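Long-range contacts in methyltransferase domain-containing protein (Pyrococcus horikoshii, PDB 1VE3), which binds S-adenosylmethionine and is probably a methyltransferase, although its substrate and biological role are unknown: residues D105-I110 with R129-P134; S135-M140 with L221-P226. One frame throughout, in Å; residues are numbered along the deposited sequence.

Interaction 1: residues D105-I110 with R129-P134; sequences DYVIFI and RRVLKP. With SAM (S-adenosylmethionine), chain C.
Asp105 and Lys133 form a salt bridge between the foot of the strand segment and the chain that leaves the helix: OD1 of Asp105 lies 3.3 Å from NZ of Lys133, a weak bond. The lysine reaches it with a chain extended beyond CG, and its methylene CD also lies 3.4 Å from Asp105 OD1, against the same oxygen. The other carboxylate oxygen, OD2, takes the backbone N-H of Lys41, so each carboxylate oxygen has its own partner and the aspartate also ties this strand to the neighbouring strand 41-45. At the far end of the strand, the carbonyl O of Ile110 accepts a hydrogen bond of 3.1 Å from the amino N of S-adenosylmethionine and is also bonded to Ser112 OG. The branch CG2 of Ile110 packs 3.5 Å from the ligand's carboxylate atom OXT.

Further in, the packing is apolar and buried. Val107 holds CG1 anti to its backbone N (chi1 169°), which leaves CG2 facing the turn out of the helix. There Leu132 CD1 presses on Val107 CG2 at 3.4 Å, tighter than ordinary van der Waals contact, the two side chains crossing at a slant. The same methyl of Leu132 lies over the backbone at Tyr106, 4.0 Å from its carbonyl carbon. Val131 CG2 touches the same valine branch more loosely.

The turn out of helix 118-131 thus packs on the first half of 105-110, whose other end meets the cofactor. This is part of a beta-alpha-beta crossover in the Rossmann-like fold of S-adenosylmethionine-dependent methyltransferases.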
loop_
_atom_site.group_PDB
_atom_site.type_symbol
_atom_site.label_atom_id
_atom_site.label_comp_id
_atom_site.label_asym_id
_atom_site.label_seq_id
_atom_site.Cartn_x
_atom_site.Cartn_y
_atom_site.Cartn_z
ATOM N N ASP A 105 16.393 -20.043 -11.000
ATOM C CA ASP A 105 16.348 -19.290 -12.250
ATOM C C ASP A 105 16.337 -17.810 -11.877
ATOM O O ASP A 105 16.762 -16.957 -12.655
ATOM C CB ASP A 105 15.073 -19.608 -13.031
ATOM C CG ASP A 105 15.047 -21.025 -13.558
ATOM O OD1 ASP A 105 15.904 -21.361 -14.415
ATOM O OD2 ASP A 105 14.163 -21.796 -13.111
ATOM N N TYR A 106 15.827 -17.528 -10.678
ATOM C CA TYR A 106 15.741 -16.166 -10.155
ATOM C C TYR A 106 15.947 -16.151 -8.651
ATOM O O TYR A 106 15.624 -17.105 -7.947
ATOM C CB TYR A 106 14.367 -15.534 -10.410
ATOM C CG TYR A 106 13.955 -15.367 -11.846
ATOM C CD1 TYR A 106 13.195 -16.339 -12.485
ATOM C CD2 TYR A 106 14.293 -14.216 -12.556
ATOM C CE1 TYR A 106 12.773 -16.171 -13.797
ATOM C CE2 TYR A 106 13.878 -14.035 -13.869
ATOM C CZ TYR A 106 13.115 -15.020 -14.484
ATOM O OH TYR A 106 12.691 -14.855 -15.786
ATOM N N VAL A 107 16.480 -15.036 -8.176
ATOM C CA VAL A 107 16.710 -14.805 -6.766
ATOM C C VAL A 107 16.405 -13.331 -6.586
ATOM O O VAL A 107 17.070 -12.488 -7.181
ATOM C CB VAL A 107 18.180 -15.063 -6.375
ATOM C CG1 VAL A 107 18.436 -14.566 -4.967
ATOM C CG2 VAL A 107 18.489 -16.548 -6.476
ATOM N N ILE A 108 15.378 -13.018 -5.801
ATOM C CA ILE A 108 15.026 -11.623 -5.559
ATOM C C ILE A 108 15.463 -11.266 -4.151
ATOM O O ILE A 108 15.382 -12.086 -3.231
ATOM C CB ILE A 108 13.510 -11.368 -5.742
ATOM C CG1 ILE A 108 12.703 -12.151 -4.701
ATOM C CG2 ILE A 108 13.100 -11.778 -7.145
ATOM C CD1 ILE A 108 11.198 -11.906 -4.776
ATOM N N PHE A 109 15.934 -10.033 -4.000
ATOM C CA PHE A 109 16.473 -9.526 -2.742
ATOM C C PHE A 109 15.982 -8.078 -2.633
ATOM O O PHE A 109 16.534 -7.159 -3.261
ATOM C CB PHE A 109 18.006 -9.621 -2.836
ATOM C CG PHE A 109 18.737 -9.313 -1.567
ATOM C CD1 PHE A 109 18.382 -9.922 -0.369
ATOM C CD2 PHE A 109 19.838 -8.464 -1.587
ATOM C CE1 PHE A 109 19.112 -9.691 0.791
ATOM C CE2 PHE A 109 20.580 -8.225 -0.430
ATOM C CZ PHE A 109 20.217 -8.842 0.760
ATOM N N ILE A 110 14.940 -7.883 -1.829
ATOM C CA ILE A 110 14.318 -6.574 -1.692
ATOM C C ILE A 110 14.403 -5.886 -0.328
ATOM O O ILE A 110 14.170 -6.506 0.702
ATOM C CB ILE A 110 12.822 -6.679 -2.107
ATOM C CG1 ILE A 110 12.734 -7.154 -3.565
ATOM C CG2 ILE A 110 12.118 -5.345 -1.906
ATOM C CD1 ILE A 110 11.317 -7.363 -4.077
ATOM N N ARG A 129 25.195 -16.113 -6.279
ATOM C CA ARG A 129 25.770 -16.548 -7.536
ATOM C C ARG A 129 25.815 -18.071 -7.604
ATOM O O ARG A 129 25.499 -18.656 -8.632
ATOM C CB ARG A 129 27.183 -15.990 -7.711
ATOM C CG ARG A 129 27.903 -16.588 -8.906
ATOM C CD ARG A 129 29.313 -16.060 -9.043
ATOM N NE ARG A 129 30.076 -16.845 -10.006
ATOM C CZ ARG A 129 30.374 -18.130 -9.846
ATOM N NH1 ARG A 129 29.977 -18.778 -8.758
ATOM N NH2 ARG A 129 31.070 -18.770 -10.775
ATOM N N ARG A 130 26.185 -18.700 -6.490
ATOM C CA ARG A 130 26.299 -20.153 -6.422
ATOM C C ARG A 130 25.005 -20.930 -6.650
ATOM O O ARG A 130 24.991 -21.897 -7.414
ATOM C CB ARG A 130 26.900 -20.571 -5.075
ATOM C CG ARG A 130 27.042 -22.079 -4.912
ATOM C CD ARG A 130 27.670 -22.454 -3.580
ATOM N NE ARG A 130 26.739 -22.344 -2.459
ATOM C CZ ARG A 130 25.615 -23.044 -2.348
ATOM N NH1 ARG A 130 25.274 -23.908 -3.293
ATOM N NH2 ARG A 130 24.832 -22.882 -1.292
ATOM N N VAL A 131 23.927 -20.520 -5.982
ATOM C CA VAL A 131 22.635 -21.201 -6.101
ATOM C C VAL A 131 21.860 -20.789 -7.355
ATOM O O VAL A 131 20.810 -21.347 -7.670
ATOM C CB VAL A 131 21.758 -20.923 -4.866
ATOM C CG1 VAL A 131 22.488 -21.360 -3.606
ATOM C CG2 VAL A 131 21.413 -19.435 -4.798
ATOM N N LEU A 132 22.393 -19.817 -8.077
ATOM C CA LEU A 132 21.747 -19.336 -9.289
ATOM C C LEU A 132 22.257 -20.100 -10.513
ATOM O O LEU A 132 23.454 -20.383 -10.627
ATOM C CB LEU A 132 22.045 -17.846 -9.445
ATOM C CG LEU A 132 21.092 -16.953 -10.227
ATOM C CD1 LEU A 132 19.691 -17.067 -9.662
ATOM C CD2 LEU A 132 21.585 -15.518 -10.146
ATOM N N LYS A 133 21.351 -20.451 -11.421
ATOM C CA LYS A 133 21.753 -21.139 -12.638
ATOM C C LYS A 133 22.490 -20.113 -13.491
ATOM O O LYS A 133 22.142 -18.935 -13.487
ATOM C CB LYS A 133 20.535 -21.637 -13.414
ATOM C CG LYS A 133 19.747 -22.758 -12.756
ATOM C CD LYS A 133 18.611 -23.206 -13.675
ATOM C CE LYS A 133 17.729 -24.241 -13.009
ATOM N NZ LYS A 133 16.513 -24.525 -13.825
ATOM N N PRO A 134 23.520 -20.547 -14.237
ATOM C CA PRO A 134 24.248 -19.583 -15.071
ATOM C C PRO A 134 23.315 -18.750 -15.959
ATOM O O PRO A 134 23.623 -17.611 -16.301
ATOM C CB PRO A 134 25.214 -20.469 -15.872
ATOM C CG PRO A 134 24.543 -21.836 -15.863
ATOM C CD PRO A 134 24.004 -21.921 -14.458
HETATM N N SAM C . 12.178 -8.853 1.253
HETATM C CA SAM C . 11.330 -8.363 2.378
HETATM C C SAM C . 10.225 -7.464 1.828
HETATM O O SAM C . 9.099 -7.541 2.336
HETATM O OXT SAM C . 10.571 -6.694 0.878
HETATM C CB SAM C . 12.199 -7.571 3.301
HETATM C CG SAM C . 11.707 -7.514 4.661
HETATM S SD SAM C . 12.755 -6.540 5.813
HETATM C CE SAM C . 12.770 -4.969 5.216
HETATM C "C5'" SAM C . 14.362 -7.345 5.768
HETATM C "C4'" SAM C . 14.426 -8.898 6.206
HETATM O "O4'" SAM C . 15.811 -9.376 6.092
HETATM C "C3'" SAM C . 14.117 -9.132 7.677
HETATM O "O3'" SAM C . 12.814 -9.879 7.494
HETATM C "C2'" SAM C . 15.072 -10.115 8.264
HETATM O "O2'" SAM C . 14.701 -11.156 9.112
HETATM C "C1'" SAM C . 15.883 -10.483 6.966
HETATM N N9 SAM C . 17.279 -10.837 7.252
HETATM C C8 SAM C . 18.288 -10.184 7.958
HETATM N N7 SAM C . 19.423 -10.839 7.987
HETATM C C5 SAM C . 19.174 -11.974 7.278
HETATM C C6 SAM C . 19.974 -13.142 6.910
HETATM N N6 SAM C . 21.259 -13.279 7.276
HETATM N N1 SAM C . 19.386 -14.171 6.143
HETATM C C2 SAM C . 18.076 -14.068 5.751
HETATM N N3 SAM C . 17.246 -13.028 6.040
HETATM C C4 SAM C . 17.847 -12.000 6.809
#

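Interaction 2: residues S135-M140 with L221-P226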
loop_
_atom_site.group_PDB
_atom_site.type_symbol
_atom_site.label_atom_id
_atom_site.label_comp_id
_atom_site.label_asym_id
_atom_site.label_seq_id
_atom_site.Cartn_x
_atom_site.Cartn_y
_atom_site.Cartn_z
ATOM N N SER A 135 22.165 -19.310 -16.314
ATOM C CA SER A 135 21.208 -18.587 -17.155
ATOM C C SER A 135 20.205 -17.809 -16.304
ATOM O O SER A 135 19.311 -17.149 -16.836
ATOM C CB SER A 135 20.447 -19.565 -18.048
ATOM O OG SER A 135 19.752 -20.513 -17.259
ATOM N N GLY A 136 20.369 -17.896 -14.985
ATOM C CA GLY A 136 19.465 -17.229 -14.063
ATOM C C GLY A 136 19.681 -15.740 -13.895
ATOM O O GLY A 136 20.589 -15.164 -14.494
ATOM N N LYS A 137 18.838 -15.115 -13.076
ATOM C CA LYS A 137 18.942 -13.683 -12.835
ATOM C C LYS A 137 18.806 -13.296 -11.364
ATOM O O LYS A 137 17.938 -13.795 -10.659
ATOM C CB LYS A 137 17.896 -12.945 -13.678
ATOM C CG LYS A 137 18.185 -13.054 -15.168
ATOM C CD LYS A 137 16.953 -12.925 -16.035
ATOM C CE LYS A 137 16.641 -11.485 -16.378
ATOM N NZ LYS A 137 15.567 -11.412 -17.408
ATOM N N PHE A 138 19.701 -12.421 -10.915
ATOM C CA PHE A 138 19.696 -11.910 -9.549
ATOM C C PHE A 138 19.053 -10.533 -9.647
ATOM O O PHE A 138 19.571 -9.663 -10.334
ATOM C CB PHE A 138 21.129 -11.755 -9.027
ATOM C CG PHE A 138 21.222 -11.152 -7.640
ATOM C CD1 PHE A 138 22.277 -10.307 -7.310
ATOM C CD2 PHE A 138 20.276 -11.450 -6.661
ATOM C CE1 PHE A 138 22.389 -9.763 -6.023
ATOM C CE2 PHE A 138 20.380 -10.916 -5.377
ATOM C CZ PHE A 138 21.438 -10.070 -5.057
ATOM N N ILE A 139 17.928 -10.334 -8.970
ATOM C CA ILE A 139 17.245 -9.047 -9.017
ATOM C C ILE A 139 17.106 -8.432 -7.630
ATOM O O ILE A 139 16.384 -8.965 -6.783
ATOM C CB ILE A 139 15.837 -9.200 -9.636
ATOM C CG1 ILE A 139 15.963 -9.669 -11.086
ATOM C CG2 ILE A 139 15.078 -7.878 -9.554
ATOM C CD1 ILE A 139 14.635 -9.978 -11.749
HETATM N N MSE A 140 17.791 -7.316 -7.387
HETATM C CA MSE A 140 17.687 -6.681 -6.082
HETATM C C MSE A 140 17.241 -5.220 -6.132
HETATM O O MSE A 140 17.461 -4.503 -7.109
HETATM C CB MSE A 140 19.002 -6.836 -5.278
HETATM C CG MSE A 140 20.115 -5.815 -5.497
HETATM SE SE MSE A 140 21.514 -5.925 -4.078
HETATM C CE MSE A 140 20.876 -4.526 -2.934
ATOM N N LEU A 221 16.482 -0.648 -8.843
ATOM C CA LEU A 221 16.124 -2.030 -9.103
ATOM C C LEU A 221 17.202 -2.456 -10.081
ATOM O O LEU A 221 17.304 -1.890 -11.167
ATOM C CB LEU A 221 14.761 -2.150 -9.779
ATOM C CG LEU A 221 14.437 -3.598 -10.135
ATOM C CD1 LEU A 221 13.998 -4.340 -8.889
ATOM C CD2 LEU A 221 13.355 -3.640 -11.190
ATOM N N THR A 222 18.017 -3.432 -9.696
ATOM C CA THR A 222 19.093 -3.892 -10.568
ATOM C C THR A 222 18.949 -5.352 -10.973
ATOM O O THR A 222 18.588 -6.196 -10.158
ATOM C CB THR A 222 20.466 -3.718 -9.893
ATOM O OG1 THR A 222 20.649 -2.345 -9.528
ATOM C CG2 THR A 222 21.574 -4.128 -10.853
ATOM N N VAL A 223 19.233 -5.646 -12.239
ATOM C CA VAL A 223 19.152 -7.010 -12.743
ATOM C C VAL A 223 20.570 -7.509 -13.035
ATOM O O VAL A 223 21.287 -6.932 -13.847
ATOM C CB VAL A 223 18.284 -7.081 -14.022
ATOM C CG1 VAL A 223 18.205 -8.515 -14.524
ATOM C CG2 VAL A 223 16.875 -6.567 -13.713
ATOM N N TYR A 224 20.964 -8.587 -12.366
ATOM C CA TYR A 224 22.304 -9.148 -12.521
ATOM C C TYR A 224 22.329 -10.568 -13.080
ATOM O O TYR A 224 21.407 -11.349 -12.866
ATOM C CB TYR A 224 23.028 -9.154 -11.163
ATOM C CG TYR A 224 23.508 -7.801 -10.683
ATOM C CD1 TYR A 224 24.524 -7.125 -11.352
ATOM C CD2 TYR A 224 22.959 -7.205 -9.551
ATOM C CE1 TYR A 224 24.986 -5.893 -10.907
ATOM C CE2 TYR A 224 23.414 -5.972 -9.091
ATOM C CZ TYR A 224 24.427 -5.323 -9.775
ATOM O OH TYR A 224 24.888 -4.106 -9.331
ATOM N N ASN A 225 23.406 -10.891 -13.790
ATOM C CA ASN A 225 23.598 -12.224 -14.347
ATOM C C ASN A 225 24.875 -12.753 -13.696
ATOM O O ASN A 225 25.876 -12.043 -13.623
ATOM C CB ASN A 225 23.778 -12.153 -15.863
ATOM C CG ASN A 225 22.556 -11.599 -16.571
ATOM O OD1 ASN A 225 22.665 -11.005 -17.639
ATOM N ND2 ASN A 225 21.381 -11.802 -15.979
ATOM N N PRO A 226 24.850 -14.004 -13.214
ATOM C CA PRO A 226 25.999 -14.636 -12.562
ATOM C C PRO A 226 27.164 -14.931 -13.499
ATOM O O PRO A 226 26.971 -15.153 -14.692
ATOM C CB PRO A 226 25.398 -15.910 -11.981
ATOM C CG PRO A 226 24.366 -16.267 -12.993
ATOM C CD PRO A 226 23.710 -14.937 -13.271
#
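Phe138 pairs with Tyr224, and Met140 with Thr222, as hydrogen-bonded pairs of an antiparallel ladder whose two strand segments run at 150° to each other. The bonds around the first pair are short: Phe138 N to Tyr224 O is 2.8 Å and Tyr224 N to Phe138 O is 2.7 Å. The second pair is less even, since Thr222 N to Met140 O is nearly straight (172°) while Met140 N to Thr222 O is longer, at 3.1 Å.

On the face carrying Phe138 and Tyr224, the two side chains lie alongside each other and point the same way, CB to CB 3.9 Å. Their rings meet obliquely, Phe138 CD1 near Tyr224 CD2, while CG2 of Thr222 covers one face of the tyrosine ring near its rim. Helix 196-203 packs on this face, and Phe207 stacks with the Phe138 ring.

Strand 219-226 is the antiparallel strand that class I methyltransferases insert into an otherwise parallel sheet, here between 136-143 and 207-215. The opposite face bears Ile139, Val223 and Lys137. Ile139 CG2 packs on Leu221 CD1 at 3.8 Å, and Ile139 CG1 touches Val223 CG2. The Lys137 chain bends at chi3 (87°), bringing CE to 3.8 Å from Val223 CG1, while its NZ hydrogen-bonds Tyr35 O and forms a salt bridge with Glu210. Asn225 ND2, itself hydrogen-bonded to Glu210, lies 3.5 Å from Lys137 CG.

Interaction 2 opens at Ser135, directly after interaction 1 closes at Pro134, and the centres of the two lie only about 7 Å apart. Strand 136-143 joins them: one edge pairs with 221-226, while the other bonds strand 104-110 through Lys137 N to Asp105 O (2.8 Å) and Ile139 N to Val107 O (2.9 Å). Phe138 also packs on Val107, bringing side chains of both contacts together on one face of the sheet. The cofactor belongs to the interaction 1 side, where Ile110 meets it; in interaction 2 the Met140 side chain remains about 10 Å from bound S-adenosylmethionine, so that contact builds the sheet beyond the pocket.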